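Local coordinates for tyrosine--tRNA ligase (Aeropyrum pernix, PDB 2CYA), which probably activates tyrosine with ATP and transfers it to the acceptor end of tRNA(Tyr), working as a homodimeric class I aminoacyl-tRNA synthetase, at residues Arg35-Pro44 with Val67-Ala78; Leu167-Tyr175 with Gln187-Ala198. All blocks are in the same frame, centred on the assembly; numbering follows the deposited sequence.

Interaction 1 of 2, residues Arg35-Pro44 with Val67-Ala78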
loop_
_atom_site.group_PDB
_atom_site.type_symbol
_atom_site.label_atom_id
_atom_site.label_comp_id
_atom_site.label_asym_id
_atom_site.label_seq_id
_atom_site.Cartn_x
_atom_site.Cartn_y
_atom_site.Cartn_z
ATOM N N ARG A 35 29.784 -10.062 5.130
ATOM C CA ARG A 35 28.634 -10.830 5.597
ATOM C C ARG A 35 27.551 -10.726 4.541
ATOM O O ARG A 35 27.312 -9.665 3.978
ATOM C CB ARG A 35 28.121 -10.282 6.930
ATOM C CG ARG A 35 27.939 -8.772 6.935
ATOM C CD ARG A 35 28.181 -8.191 8.335
ATOM N NE ARG A 35 28.244 -6.726 8.326
ATOM C CZ ARG A 35 28.698 -5.996 9.340
ATOM N NH1 ARG A 35 29.131 -6.585 10.447
ATOM N NH2 ARG A 35 28.724 -4.674 9.245
ATOM N N ILE A 36 26.911 -11.851 4.273
ATOM C CA ILE A 36 25.853 -11.928 3.275
ATOM C C ILE A 36 24.551 -12.257 3.967
ATOM O O ILE A 36 24.507 -13.182 4.768
ATOM C CB ILE A 36 26.160 -13.040 2.276
ATOM C CG1 ILE A 36 27.509 -12.753 1.603
ATOM C CG2 ILE A 36 25.017 -13.181 1.284
ATOM C CD1 ILE A 36 27.879 -13.752 0.525
ATOM N N LYS A 37 23.496 -11.504 3.666
ATOM C CA LYS A 37 22.184 -11.757 4.272
ATOM C C LYS A 37 21.194 -12.254 3.228
ATOM O O LYS A 37 21.203 -11.802 2.078
ATOM C CB LYS A 37 21.628 -10.485 4.905
ATOM C CG LYS A 37 22.505 -9.876 5.972
ATOM C CD LYS A 37 21.835 -8.631 6.542
ATOM C CE LYS A 37 22.733 -7.925 7.538
ATOM N NZ LYS A 37 22.002 -6.833 8.232
ATOM N N GLY A 38 20.347 -13.199 3.622
ATOM C CA GLY A 38 19.380 -13.718 2.680
ATOM C C GLY A 38 18.129 -14.154 3.406
ATOM O O GLY A 38 18.101 -14.211 4.638
ATOM N N TYR A 39 17.084 -14.443 2.648
ATOM C CA TYR A 39 15.853 -14.920 3.252
ATOM C C TYR A 39 15.053 -15.671 2.221
ATOM O O TYR A 39 15.458 -15.773 1.058
ATOM C CB TYR A 39 14.990 -13.740 3.766
ATOM C CG TYR A 39 13.914 -13.235 2.786
ATOM C CD1 TYR A 39 12.658 -12.828 3.257
ATOM C CD2 TYR A 39 14.143 -13.174 1.409
ATOM C CE1 TYR A 39 11.664 -12.380 2.394
ATOM C CE2 TYR A 39 13.149 -12.726 0.525
ATOM C CZ TYR A 39 11.906 -12.333 1.025
ATOM O OH TYR A 39 10.884 -11.940 0.172
ATOM N N ILE A 40 13.939 -16.227 2.689
ATOM C CA ILE A 40 12.932 -16.828 1.833
ATOM C C ILE A 40 11.651 -16.333 2.511
ATOM O O ILE A 40 11.579 -16.232 3.754
ATOM C CB ILE A 40 12.904 -18.382 1.770
ATOM C CG1 ILE A 40 11.832 -18.788 0.743
ATOM C CG2 ILE A 40 12.628 -18.995 3.131
ATOM C CD1 ILE A 40 11.681 -20.323 0.472
ATOM N N GLY A 41 10.684 -15.944 1.694
ATOM C CA GLY A 41 9.418 -15.487 2.210
ATOM C C GLY A 41 8.408 -16.453 1.637
ATOM O O GLY A 41 8.436 -16.749 0.436
ATOM N N TYR A 42 7.512 -16.947 2.470
ATOM C CA TYR A 42 6.518 -17.884 1.988
ATOM C C TYR A 42 5.196 -17.632 2.687
ATOM O O TYR A 42 5.169 -17.170 3.828
ATOM C CB TYR A 42 6.982 -19.317 2.274
ATOM C CG TYR A 42 6.740 -19.739 3.699
ATOM C CD1 TYR A 42 5.599 -20.461 4.044
ATOM C CD2 TYR A 42 7.613 -19.342 4.728
ATOM C CE1 TYR A 42 5.321 -20.780 5.388
ATOM C CE2 TYR A 42 7.344 -19.657 6.072
ATOM C CZ TYR A 42 6.197 -20.376 6.387
ATOM O OH TYR A 42 5.923 -20.707 7.700
ATOM N N GLU A 43 4.103 -17.957 2.006
ATOM C CA GLU A 43 2.778 -17.796 2.580
ATOM C C GLU A 43 2.422 -19.043 3.398
ATOM O O GLU A 43 2.438 -20.157 2.867
ATOM C CB GLU A 43 1.717 -17.632 1.472
ATOM C CG GLU A 43 1.753 -16.324 0.677
ATOM C CD GLU A 43 0.750 -16.327 -0.481
ATOM O OE1 GLU A 43 -0.367 -16.859 -0.326
ATOM O OE2 GLU A 43 1.073 -15.796 -1.557
ATOM N N PRO A 44 2.134 -18.880 4.703
ATOM C CA PRO A 44 1.771 -20.063 5.495
ATOM C C PRO A 44 0.300 -20.257 5.123
ATOM O O PRO A 44 -0.615 -19.755 5.797
ATOM C CB PRO A 44 1.955 -19.594 6.943
ATOM C CG PRO A 44 2.913 -18.391 6.831
ATOM C CD PRO A 44 2.418 -17.719 5.572
ATOM N N VAL A 67 25.683 -17.851 4.791
ATOM C CA VAL A 67 24.702 -16.757 4.650
ATOM C C VAL A 67 23.885 -16.533 5.934
ATOM O O VAL A 67 23.385 -17.490 6.507
ATOM C CB VAL A 67 23.712 -17.052 3.498
ATOM C CG1 VAL A 67 22.674 -15.925 3.399
ATOM C CG2 VAL A 67 24.479 -17.209 2.161
ATOM N N ASP A 68 23.761 -15.290 6.405
ATOM C CA ASP A 68 22.944 -15.016 7.597
ATOM C C ASP A 68 21.511 -15.038 7.065
ATOM O O ASP A 68 21.082 -14.144 6.320
ATOM C CB ASP A 68 23.278 -13.650 8.213
ATOM C CG ASP A 68 24.551 -13.685 9.078
ATOM O OD1 ASP A 68 24.664 -14.564 9.980
ATOM O OD2 ASP A 68 25.438 -12.828 8.870
ATOM N N PHE A 69 20.775 -16.065 7.468
ATOM C CA PHE A 69 19.445 -16.316 6.948
ATOM C C PHE A 69 18.244 -16.049 7.829
ATOM O O PHE A 69 18.265 -16.281 9.040
ATOM C CB PHE A 69 19.385 -17.783 6.486
ATOM C CG PHE A 69 18.500 -18.015 5.306
ATOM C CD1 PHE A 69 18.940 -17.711 4.025
ATOM C CD2 PHE A 69 17.188 -18.467 5.481
ATOM C CE1 PHE A 69 18.074 -17.842 2.923
ATOM C CE2 PHE A 69 16.323 -18.601 4.389
ATOM C CZ PHE A 69 16.766 -18.283 3.114
ATOM N N SER A 70 17.177 -15.601 7.169
ATOM C CA SER A 70 15.896 -15.323 7.804
ATOM C C SER A 70 14.791 -15.979 6.991
ATOM O O SER A 70 14.890 -16.146 5.758
ATOM C CB SER A 70 15.599 -13.817 7.851
ATOM O OG SER A 70 16.581 -13.099 8.558
ATOM N N VAL A 71 13.739 -16.373 7.683
ATOM C CA VAL A 71 12.592 -16.941 7.002
ATOM C C VAL A 71 11.477 -15.945 7.337
ATOM O O VAL A 71 11.226 -15.651 8.510
ATOM C CB VAL A 71 12.203 -18.360 7.523
ATOM C CG1 VAL A 71 10.847 -18.765 6.929
ATOM C CG2 VAL A 71 13.269 -19.416 7.098
ATOM N N LEU A 72 10.844 -15.385 6.318
ATOM C CA LEU A 72 9.754 -14.446 6.583
ATOM C C LEU A 72 8.422 -15.178 6.498
ATOM O O LEU A 72 8.044 -15.660 5.435
ATOM C CB LEU A 72 9.740 -13.283 5.573
ATOM C CG LEU A 72 8.530 -12.351 5.792
ATOM C CD1 LEU A 72 8.754 -11.575 7.099
ATOM C CD2 LEU A 72 8.329 -11.362 4.594
ATOM N N GLU A 73 7.717 -15.275 7.616
ATOM C CA GLU A 73 6.408 -15.919 7.606
ATOM C C GLU A 73 5.524 -14.808 7.065
ATOM O O GLU A 73 5.104 -13.933 7.810
ATOM C CB GLU A 73 6.032 -16.335 9.036
ATOM C CG GLU A 73 7.066 -17.334 9.565
ATOM C CD GLU A 73 6.965 -17.641 11.037
ATOM O OE1 GLU A 73 6.396 -16.818 11.792
ATOM O OE2 GLU A 73 7.489 -18.711 11.444
ATOM N N ALA A 74 5.283 -14.843 5.753
ATOM C CA ALA A 74 4.518 -13.810 5.047
ATOM C C ALA A 74 3.024 -13.900 5.298
ATOM O O ALA A 74 2.241 -14.139 4.372
ATOM C CB ALA A 74 4.803 -13.903 3.562
ATOM N N THR A 75 2.640 -13.687 6.552
ATOM C CA THR A 75 1.250 -13.799 6.952
ATOM C C THR A 75 0.320 -12.794 6.294
ATOM O O THR A 75 -0.795 -13.153 5.916
ATOM C CB THR A 75 1.102 -13.690 8.483
ATOM O OG1 THR A 75 1.527 -12.394 8.915
ATOM C CG2 THR A 75 1.953 -14.776 9.183
ATOM N N TRP A 76 0.770 -11.550 6.143
ATOM C CA TRP A 76 -0.070 -10.538 5.513
ATOM C C TRP A 76 -0.271 -10.865 4.030
ATOM O O TRP A 76 -1.337 -10.629 3.463
ATOM C CB TRP A 76 0.543 -9.138 5.709
ATOM C CG TRP A 76 0.285 -8.603 7.094
ATOM C CD1 TRP A 76 0.357 -9.297 8.270
ATOM C CD2 TRP A 76 -0.097 -7.264 7.443
ATOM N NE1 TRP A 76 0.046 -8.474 9.330
ATOM C CE2 TRP A 76 -0.242 -7.222 8.848
ATOM C CE3 TRP A 76 -0.334 -6.097 6.705
ATOM C CZ2 TRP A 76 -0.616 -6.060 9.528
ATOM C CZ3 TRP A 76 -0.704 -4.934 7.385
ATOM C CH2 TRP A 76 -0.839 -4.928 8.779
ATOM N N HIS A 77 0.748 -11.438 3.410
ATOM C CA HIS A 77 0.649 -11.806 2.009
ATOM C C HIS A 77 -0.390 -12.917 1.866
ATOM O O HIS A 77 -1.178 -12.911 0.929
ATOM C CB HIS A 77 2.005 -12.300 1.495
ATOM C CG HIS A 77 3.099 -11.289 1.620
ATOM N ND1 HIS A 77 3.552 -10.548 0.550
ATOM C CD2 HIS A 77 3.824 -10.888 2.694
ATOM C CE1 HIS A 77 4.514 -9.739 0.955
ATOM N NE2 HIS A 77 4.701 -9.924 2.250
ATOM N N ALA A 78 -0.377 -13.877 2.794
ATOM C CA ALA A 78 -1.321 -15.002 2.752
ATOM C C ALA A 78 -2.731 -14.442 2.914
ATOM O O ALA A 78 -3.688 -14.890 2.260
ATOM C CB ALA A 78 -1.019 -15.996 3.882
HETATM O O HOH W 1 7.517 -20.831 9.804
#
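Phe-69 lays one face of its ring across the backbone of the neighbouring strand: Gly-38 O sits over the rim, and Tyr-39 CA makes a CH-pi contact 3.8 Å from the ring centroid. At the ring edge, in plane, Ile-40 CG2 meets Phe-69 CE2 at 3.9 Å. With Ile-40 CG1 anti to the backbone N (chi1 -176°), its CG2 branch is the one left on the Phe-69 side. The Tyr-39 ring carries Gly-41 N above one face, toward the rim, while Leu-72 CB approaches its edge, 3.8 Å from Tyr-39 CD1. Tyr-42 offers an edge too, its CE2 lying 3.7 Å from Val-71 CG1. The Tyr-42 ring runs beside Glu-73 with ring and carboxylate planes 89° apart, and a water joins them, accepting from Tyr-42 OH (2.6 Å) and donating to Glu-73 OE2 (2.7 Å), an oxygen that is also salt-bridged to Arg-99. Between these two layers of side chains runs a parallel ladder of seven hydrogen bonds, from Ile-36 to Ala-74; Leu-72 N to Ile-40 O, 2.8 Å long at 172°, is nearly straight. Were Phe-69 cut back to an alanine, Tyr-39 CA would probably lose its aromatic cover, and a gap is likely to open beside Ile-40 and helix 51-64, whose Val-59, Leu-62 and Val-63 also pack on this ring. The chemistry therefore divides the work: backbone bonds fix the register of the two parallel strands of this beta-alpha-beta unit, apolar contacts seat Ile-40 and Phe-69 against the crossover helix, and Tyr-39, predicted to bind L-tyrosine, projects from the other face with Leu-72.

Interaction 2 of 2, residues Leu167-Tyr175 with Gln187-Ala198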
loop_
_atom_site.group_PDB
_atom_site.type_symbol
_atom_site.label_atom_id
_atom_site.label_comp_id
_atom_site.label_asym_id
_atom_site.label_seq_id
_atom_site.Cartn_x
_atom_site.Cartn_y
_atom_site.Cartn_z
ATOM N N LEU A 167 4.593 -5.134 -4.255
ATOM C CA LEU A 167 5.205 -3.949 -3.672
ATOM C C LEU A 167 5.730 -4.335 -2.284
ATOM O O LEU A 167 6.848 -3.990 -1.912
ATOM C CB LEU A 167 4.164 -2.823 -3.564
ATOM C CG LEU A 167 4.092 -1.695 -4.615
ATOM C CD1 LEU A 167 4.684 -2.125 -5.931
ATOM C CD2 LEU A 167 2.622 -1.226 -4.773
ATOM N N MET A 168 4.919 -5.071 -1.539
ATOM C CA MET A 168 5.308 -5.524 -0.205
ATOM C C MET A 168 6.416 -6.573 -0.280
ATOM O O MET A 168 7.306 -6.596 0.567
ATOM C CB MET A 168 4.101 -6.117 0.533
ATOM C CG MET A 168 3.139 -5.041 1.074
ATOM S SD MET A 168 1.679 -5.781 1.805
ATOM C CE MET A 168 2.449 -6.644 3.248
ATOM N N GLN A 169 6.347 -7.444 -1.286
ATOM C CA GLN A 169 7.352 -8.489 -1.449
ATOM C C GLN A 169 8.717 -7.839 -1.643
ATOM O O GLN A 169 9.670 -8.154 -0.924
ATOM C CB GLN A 169 6.994 -9.396 -2.634
ATOM C CG GLN A 169 7.909 -10.619 -2.752
ATOM C CD GLN A 169 7.230 -11.807 -3.431
ATOM O OE1 GLN A 169 6.161 -11.669 -4.041
ATOM N NE2 GLN A 169 7.851 -12.983 -3.322
ATOM N N VAL A 170 8.803 -6.902 -2.582
ATOM C CA VAL A 170 10.053 -6.190 -2.841
ATOM C C VAL A 170 10.495 -5.413 -1.584
ATOM O O VAL A 170 11.681 -5.383 -1.238
ATOM C CB VAL A 170 9.879 -5.193 -4.015
ATOM C CG1 VAL A 170 11.120 -4.343 -4.175
ATOM C CG2 VAL A 170 9.586 -5.954 -5.305
ATOM N N SER A 171 9.544 -4.792 -0.891
ATOM C CA SER A 171 9.900 -4.028 0.289
ATOM C C SER A 171 10.418 -4.904 1.418
ATOM O O SER A 171 11.223 -4.449 2.220
ATOM C CB SER A 171 8.705 -3.195 0.772
ATOM O OG SER A 171 8.328 -2.264 -0.227
ATOM N N ASP A 172 9.927 -6.140 1.496
ATOM C CA ASP A 172 10.378 -7.083 2.516
ATOM C C ASP A 172 11.878 -7.310 2.318
ATOM O O ASP A 172 12.651 -7.309 3.279
ATOM C CB ASP A 172 9.682 -8.448 2.376
ATOM C CG ASP A 172 8.206 -8.411 2.718
ATOM O OD1 ASP A 172 7.762 -7.490 3.429
ATOM O OD2 ASP A 172 7.484 -9.332 2.290
ATOM N N ILE A 173 12.265 -7.534 1.060
ATOM C CA ILE A 173 13.660 -7.772 0.685
ATOM C C ILE A 173 14.517 -6.558 1.031
ATOM O O ILE A 173 15.556 -6.699 1.667
ATOM C CB ILE A 173 13.777 -8.089 -0.850
ATOM C CG1 ILE A 173 13.146 -9.459 -1.134
ATOM C CG2 ILE A 173 15.239 -8.056 -1.316
ATOM C CD1 ILE A 173 12.881 -9.716 -2.615
ATOM N N PHE A 174 14.089 -5.361 0.636
ATOM C CA PHE A 174 14.897 -4.177 0.941
ATOM C C PHE A 174 14.919 -3.881 2.444
ATOM O O PHE A 174 15.976 -3.589 3.017
ATOM C CB PHE A 174 14.391 -2.929 0.192
ATOM C CG PHE A 174 14.430 -3.040 -1.326
ATOM C CD1 PHE A 174 15.409 -3.795 -1.973
ATOM C CD2 PHE A 174 13.519 -2.315 -2.106
ATOM C CE1 PHE A 174 15.486 -3.828 -3.363
ATOM C CE2 PHE A 174 13.581 -2.336 -3.506
ATOM C CZ PHE A 174 14.562 -3.090 -4.141
ATOM N N TYR A 175 13.757 -3.958 3.087
ATOM C CA TYR A 175 13.683 -3.679 4.517
ATOM C C TYR A 175 14.638 -4.574 5.311
ATOM O O TYR A 175 15.284 -4.111 6.249
ATOM C CB TYR A 175 12.259 -3.885 5.029
ATOM C CG TYR A 175 12.085 -3.550 6.494
ATOM C CD1 TYR A 175 11.846 -2.235 6.911
ATOM C CD2 TYR A 175 12.136 -4.553 7.467
ATOM C CE1 TYR A 175 11.654 -1.932 8.273
ATOM C CE2 TYR A 175 11.950 -4.261 8.819
ATOM C CZ TYR A 175 11.709 -2.950 9.215
ATOM O OH TYR A 175 11.535 -2.667 10.554
ATOM N N GLN A 187 8.263 -17.021 -7.616
ATOM C CA GLN A 187 8.586 -15.712 -7.036
ATOM C C GLN A 187 9.444 -14.899 -8.000
ATOM O O GLN A 187 9.761 -13.751 -7.709
ATOM C CB GLN A 187 9.408 -15.845 -5.740
ATOM C CG GLN A 187 8.924 -16.849 -4.734
ATOM C CD GLN A 187 7.874 -16.290 -3.808
ATOM O OE1 GLN A 187 6.860 -15.751 -4.259
ATOM N NE2 GLN A 187 8.107 -16.421 -2.494
ATOM N N ARG A 188 9.828 -15.483 -9.135
ATOM C CA ARG A 188 10.731 -14.788 -10.054
ATOM C C ARG A 188 10.278 -13.410 -10.488
ATOM O O ARG A 188 11.080 -12.487 -10.552
ATOM C CB ARG A 188 11.017 -15.643 -11.292
ATOM C CG ARG A 188 9.837 -15.767 -12.236
ATOM C CD ARG A 188 9.924 -17.012 -13.116
ATOM N NE ARG A 188 8.607 -17.355 -13.661
ATOM C CZ ARG A 188 7.897 -16.563 -14.462
ATOM N NH1 ARG A 188 8.375 -15.372 -14.826
ATOM N NH2 ARG A 188 6.704 -16.956 -14.899
ATOM N N LYS A 189 8.999 -13.250 -10.796
ATOM C CA LYS A 189 8.552 -11.936 -11.233
ATOM C C LYS A 189 8.730 -10.875 -10.148
ATOM O O LYS A 189 9.188 -9.772 -10.424
ATOM C CB LYS A 189 7.108 -12.009 -11.713
ATOM C CG LYS A 189 6.975 -12.577 -13.126
ATOM C CD LYS A 189 5.514 -12.616 -13.562
ATOM C CE LYS A 189 5.379 -13.006 -15.032
ATOM N NZ LYS A 189 3.946 -13.114 -15.441
ATOM N N ALA A 190 8.404 -11.203 -8.904
ATOM C CA ALA A 190 8.574 -10.228 -7.831
ATOM C C ALA A 190 10.061 -9.916 -7.681
ATOM O O ALA A 190 10.446 -8.763 -7.471
ATOM C CB ALA A 190 8.027 -10.777 -6.526
ATOM N N HIS A 191 10.899 -10.943 -7.798
ATOM C CA HIS A 191 12.338 -10.743 -7.657
ATOM C C HIS A 191 12.938 -9.877 -8.760
ATOM O O HIS A 191 13.857 -9.098 -8.498
ATOM C CB HIS A 191 13.054 -12.095 -7.577
ATOM C CG HIS A 191 12.758 -12.848 -6.318
ATOM N ND1 HIS A 191 13.132 -14.160 -6.127
ATOM C CD2 HIS A 191 12.105 -12.474 -5.189
ATOM C CE1 HIS A 191 12.721 -14.562 -4.936
ATOM N NE2 HIS A 191 12.095 -13.558 -4.347
ATOM N N MET A 192 12.427 -10.005 -9.983
ATOM C CA MET A 192 12.930 -9.180 -11.080
ATOM C C MET A 192 12.551 -7.724 -10.843
ATOM O O MET A 192 13.317 -6.822 -11.137
ATOM C CB MET A 192 12.371 -9.648 -12.437
ATOM C CG MET A 192 12.867 -11.044 -12.844
ATOM S SD MET A 192 14.686 -11.178 -12.715
ATOM C CE MET A 192 15.144 -10.472 -14.316
ATOM N N LEU A 193 11.355 -7.498 -10.314
ATOM C CA LEU A 193 10.917 -6.141 -10.021
ATOM C C LEU A 193 11.840 -5.560 -8.953
ATOM O O LEU A 193 12.203 -4.379 -9.001
ATOM C CB LEU A 193 9.481 -6.164 -9.488
ATOM C CG LEU A 193 8.942 -4.813 -9.008
ATOM C CD1 LEU A 193 9.028 -3.791 -10.150
ATOM C CD2 LEU A 193 7.516 -4.984 -8.517
ATOM N N ALA A 194 12.215 -6.379 -7.969
ATOM C CA ALA A 194 13.095 -5.874 -6.899
ATOM C C ALA A 194 14.439 -5.465 -7.496
ATOM O O ALA A 194 14.985 -4.403 -7.178
ATOM C CB ALA A 194 13.315 -6.948 -5.831
ATOM N N ARG A 195 14.971 -6.314 -8.372
ATOM C CA ARG A 195 16.263 -6.041 -9.010
ATOM C C ARG A 195 16.190 -4.817 -9.908
ATOM O O ARG A 195 17.141 -4.043 -9.984
ATOM C CB ARG A 195 16.721 -7.251 -9.841
ATOM C CG ARG A 195 17.168 -8.450 -9.005
ATOM C CD ARG A 195 17.452 -9.661 -9.895
ATOM N NE ARG A 195 18.459 -9.389 -10.925
ATOM C CZ ARG A 195 19.766 -9.316 -10.704
ATOM N NH1 ARG A 195 20.267 -9.492 -9.476
ATOM N NH2 ARG A 195 20.579 -9.058 -11.718
ATOM N N ASP A 196 15.064 -4.643 -10.592
ATOM C CA ASP A 196 14.908 -3.506 -11.502
ATOM C C ASP A 196 14.744 -2.189 -10.778
ATOM O O ASP A 196 14.936 -1.134 -11.361
ATOM C CB ASP A 196 13.681 -3.676 -12.394
ATOM C CG ASP A 196 13.947 -4.551 -13.589
ATOM O OD1 ASP A 196 15.134 -4.843 -13.848
ATOM O OD2 ASP A 196 12.972 -4.934 -14.265
ATOM N N VAL A 197 14.396 -2.261 -9.500
ATOM C CA VAL A 197 14.131 -1.077 -8.710
ATOM C C VAL A 197 15.183 -0.706 -7.676
ATOM O O VAL A 197 15.309 0.464 -7.305
ATOM C CB VAL A 197 12.740 -1.266 -8.029
ATOM C CG1 VAL A 197 12.658 -0.523 -6.716
ATOM C CG2 VAL A 197 11.662 -0.813 -8.985
ATOM N N ALA A 198 15.947 -1.692 -7.229
ATOM C CA ALA A 198 16.959 -1.489 -6.193
ATOM C C ALA A 198 17.898 -0.277 -6.332
ATOM O O ALA A 198 18.057 0.496 -5.388
ATOM C CB ALA A 198 17.788 -2.771 -6.036
HETATM O O HOH W 2 10.642 -13.328 -1.938
HETATM O O HOH W 3 6.049 -13.793 -5.617
#
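Two helices that border the predicted L-tyrosine site, 161-175 and 188-198, meet here through Gln-169 and Gln-187, the latter immediately ahead of helix 188-198, and through Val-170, Phe-174 and Ala-194 further along. The axes of the two segments cross at -59° and pass 9.0 Å apart. The Gln-169 chain leaves CA opposite its own backbone N (chi1 -173°) and runs extended, which carries the amide over Ala-190 CB to Gln-187. Gln-169 NE2 donates to Gln-187 OE1 (3.1 Å, 166°); the acceptor lies in the plane of the donating amide, yet the donor stands well above the Gln-187 carbonyl plane, off its lone pairs. One water donates to both Gln-169 OE1 and Gln-187 OE1; a second accepts from Gln-169 NE2 and bonds His-191 NE2, while His-191 ND1 is hydrogen-bonded to His-210. Val-170 splits its two methyls, CG1 3.8 Å from Ala-194 CB and CG2 3.9 Å from Leu-193 CG. Phe-174 inserts its edge, CZ lying 3.3 Å from Ala-194 O and CE2 3.8 Å from Val-197 CG1. The small Ala-190, Ala-194 and Ala-198 let these larger side chains come close. Helices joined along the chain through a parallel strand, here 180-184, and packed beside each other are part of the Rossmann-fold catalytic domain of class I synthetases.

Interactions 1 and 2, their centres 13 Å apart, show how the ends of two inner parallel strands and a helix pair can enclose one pocket. Asp-172, in the first helix of interaction 2, reaches His-77 of helix 75-80 and Leu-72 of the strand: its OD2 lies 2.8 Å from His-77 NE2, a weak hydrogen bond, and 3.2 Å from Leu-72 CD2. Tyr-39 OH comes within 3.6 Å of Ile-173 CG1, and Gln-187 NE2 within 3.0 Å of Gly-41 O. Tyr-165 stands between the two contacts, hydrogen-bonded to Glu-43 and near Gln-169. Tyr-39, Tyr-165, Gln-169, Asp-172 and Gln-187 are all predicted to bind L-tyrosine, so the two contacts probably contribute adjoining parts of that site.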